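Local atomic coordinates of mutual gliding-motility protein MglA (Myxococcus xanthus DK 1622, PDB entry 6HJO), a protein that acts as a small GTPase switch that coordinates the two gliding systems of the cell and controls the direction and speed of movement. Residues F57-L62 against F74-V79. Numbering follows the deposited sequence.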
# COMPACT_ATOMS: atom_id res chain seq x y z
N PHE A 57 3.69 -6.99 6.58
CA PHE A 57 4.23 -6.30 7.76
C PHE A 57 5.69 -6.70 7.93
O PHE A 57 6.14 -7.67 7.31
CB PHE A 57 3.41 -6.59 9.04
CG PHE A 57 3.57 -7.98 9.62
CD1 PHE A 57 2.84 -9.05 9.12
CD2 PHE A 57 4.42 -8.20 10.70
CE1 PHE A 57 2.96 -10.33 9.67
CE2 PHE A 57 4.54 -9.48 11.25
CZ PHE A 57 3.82 -10.53 10.73
N ASP A 58 6.41 -5.97 8.78
CA ASP A 58 7.78 -6.29 9.10
C ASP A 58 7.98 -6.31 10.60
O ASP A 58 7.20 -5.71 11.34
CB ASP A 58 8.78 -5.35 8.40
CG ASP A 58 8.70 -3.91 8.84
OD1 ASP A 58 9.14 -3.62 9.97
OD2 ASP A 58 8.18 -3.09 8.07
N PHE A 59 9.01 -7.04 11.04
CA PHE A 59 9.37 -7.16 12.46
C PHE A 59 10.84 -7.47 12.63
O PHE A 59 11.43 -8.18 11.82
CB PHE A 59 8.47 -8.17 13.20
CG PHE A 59 8.65 -9.62 12.82
CD1 PHE A 59 8.09 -10.13 11.65
CD2 PHE A 59 9.36 -10.49 13.64
CE1 PHE A 59 8.25 -11.48 11.31
CE2 PHE A 59 9.53 -11.84 13.29
CZ PHE A 59 8.96 -12.33 12.13
N LEU A 60 11.42 -6.93 13.70
CA LEU A 60 12.81 -7.15 14.06
C LEU A 60 12.83 -7.96 15.37
O LEU A 60 12.71 -7.37 16.44
CB LEU A 60 13.52 -5.80 14.23
CG LEU A 60 15.03 -5.82 14.36
CD1 LEU A 60 15.69 -5.73 13.00
CD2 LEU A 60 15.51 -4.62 15.19
N PRO A 61 12.94 -9.32 15.29
CA PRO A 61 12.96 -10.11 16.53
C PRO A 61 14.16 -9.80 17.43
O PRO A 61 15.28 -9.72 16.93
CB PRO A 61 12.93 -11.56 16.04
CG PRO A 61 13.43 -11.52 14.65
CD PRO A 61 13.08 -10.17 14.09
N LEU A 62 13.90 -9.55 18.73
CA LEU A 62 14.92 -9.23 19.74
C LEU A 62 15.78 -10.44 20.12
O LEU A 62 16.94 -10.27 20.49
CB LEU A 62 14.26 -8.64 21.00
CG LEU A 62 14.06 -7.12 21.03
CD1 LEU A 62 12.95 -6.76 22.00
CD2 LEU A 62 15.35 -6.39 21.42
N PHE A 74 12.55 -9.07 9.31
CA PHE A 74 11.73 -9.93 8.48
C PHE A 74 10.50 -9.19 7.95
O PHE A 74 9.82 -8.51 8.71
CB PHE A 74 11.33 -11.21 9.25
CG PHE A 74 12.51 -12.08 9.59
CD1 PHE A 74 12.99 -13.03 8.69
CD2 PHE A 74 13.18 -11.94 10.81
CE1 PHE A 74 14.12 -13.81 8.98
CE2 PHE A 74 14.30 -12.74 11.11
CZ PHE A 74 14.75 -13.67 10.20
N HIS A 75 10.24 -9.34 6.64
CA HIS A 75 9.09 -8.74 5.95
C HIS A 75 8.24 -9.91 5.44
O HIS A 75 8.74 -10.72 4.67
CB HIS A 75 9.53 -7.84 4.79
CG HIS A 75 10.36 -6.65 5.20
ND1 HIS A 75 9.87 -5.36 5.08
CD2 HIS A 75 11.62 -6.59 5.70
CE1 HIS A 75 10.84 -4.57 5.51
NE2 HIS A 75 11.90 -5.27 5.91
N LEU A 76 7.01 -10.05 5.95
CA LEU A 76 6.10 -11.16 5.58
C LEU A 76 5.08 -10.60 4.60
O LEU A 76 4.42 -9.62 4.92
CB LEU A 76 5.42 -11.72 6.85
CG LEU A 76 6.05 -12.93 7.56
CD1 LEU A 76 7.54 -12.76 7.87
CD2 LEU A 76 5.25 -13.32 8.81
N TYR A 77 5.02 -11.17 3.38
CA TYR A 77 4.16 -10.72 2.27
C TYR A 77 3.26 -11.86 1.77
O TYR A 77 3.71 -12.99 1.71
CB TYR A 77 5.04 -10.27 1.08
CG TYR A 77 5.52 -8.84 1.19
CD1 TYR A 77 6.58 -8.50 2.01
CD2 TYR A 77 4.89 -7.83 0.47
CE1 TYR A 77 7.01 -7.16 2.13
CE2 TYR A 77 5.31 -6.50 0.57
CZ TYR A 77 6.36 -6.17 1.42
OH TYR A 77 6.78 -4.87 1.54
N THR A 78 2.01 -11.53 1.34
CA THR A 78 1.08 -12.48 0.75
C THR A 78 0.08 -11.78 -0.15
O THR A 78 -0.18 -10.59 0.06
CB THR A 78 0.40 -13.40 1.80
OG1 THR A 78 -0.03 -14.61 1.17
CG2 THR A 78 -0.79 -12.74 2.53
N VAL A 79 -0.44 -12.49 -1.17
CA VAL A 79 -1.52 -12.02 -2.03
C VAL A 79 -2.76 -12.75 -1.45
O VAL A 79 -2.93 -13.92 -1.72
CB VAL A 79 -1.32 -12.30 -3.54
CG1 VAL A 79 -2.60 -12.01 -4.33
CG2 VAL A 79 -0.15 -11.49 -4.10
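F57 and F59 both hold CG between the backbone N and the carbonyl carbon (chi1 72° and 68°); the F57 ring reaches L76, and the F59 ring reaches F74 and L76. Strands 53-59 and 71-78 form an antiparallel beta hairpin of the Ras-like GTPase fold. Two hydrogen-bonded pairs, F57 with L76 and F59 with F74, flank the non-hydrogen-bonded pair D58 with H75. Each flanking pair is closed by two backbone hydrogen bonds. The longest of the four is F57 N to L76 O, 3.2 Å.

The phenylalanines and L76 share the buried face of the sheet. F74 CB sits over one face of the F59 ring, 3.7 Å from F59 CE1. The same CE1 meets L76 CD1, which lies at the ring edge. The F59 and F74 rings are oblique, their planes 31° apart. L76 CD2 lies 3.7 Å from F57 CZ. Helix 176-191 covers F59, F74 and L76, while I32 of helix 25-35 packs on F57 and L76. Past the end of strand 53-59, P61 CD touches F74 CD2 at the ring edge.

On the other face, the side chains of D58 and H75 point the same way, next to each other. The D58 carboxylate forms a salt bridge with R73, and H75 NE2 is hydrogen-bonded to N12 OD1. Further along, strand 71-78 leads to T78 and V79, part of the predicted GTP-binding segment. Between D58 and H75 the close contact is a CH-pi one: D58 CB lies over the imidazole face, 3.6 Å from the H75 ring centroid.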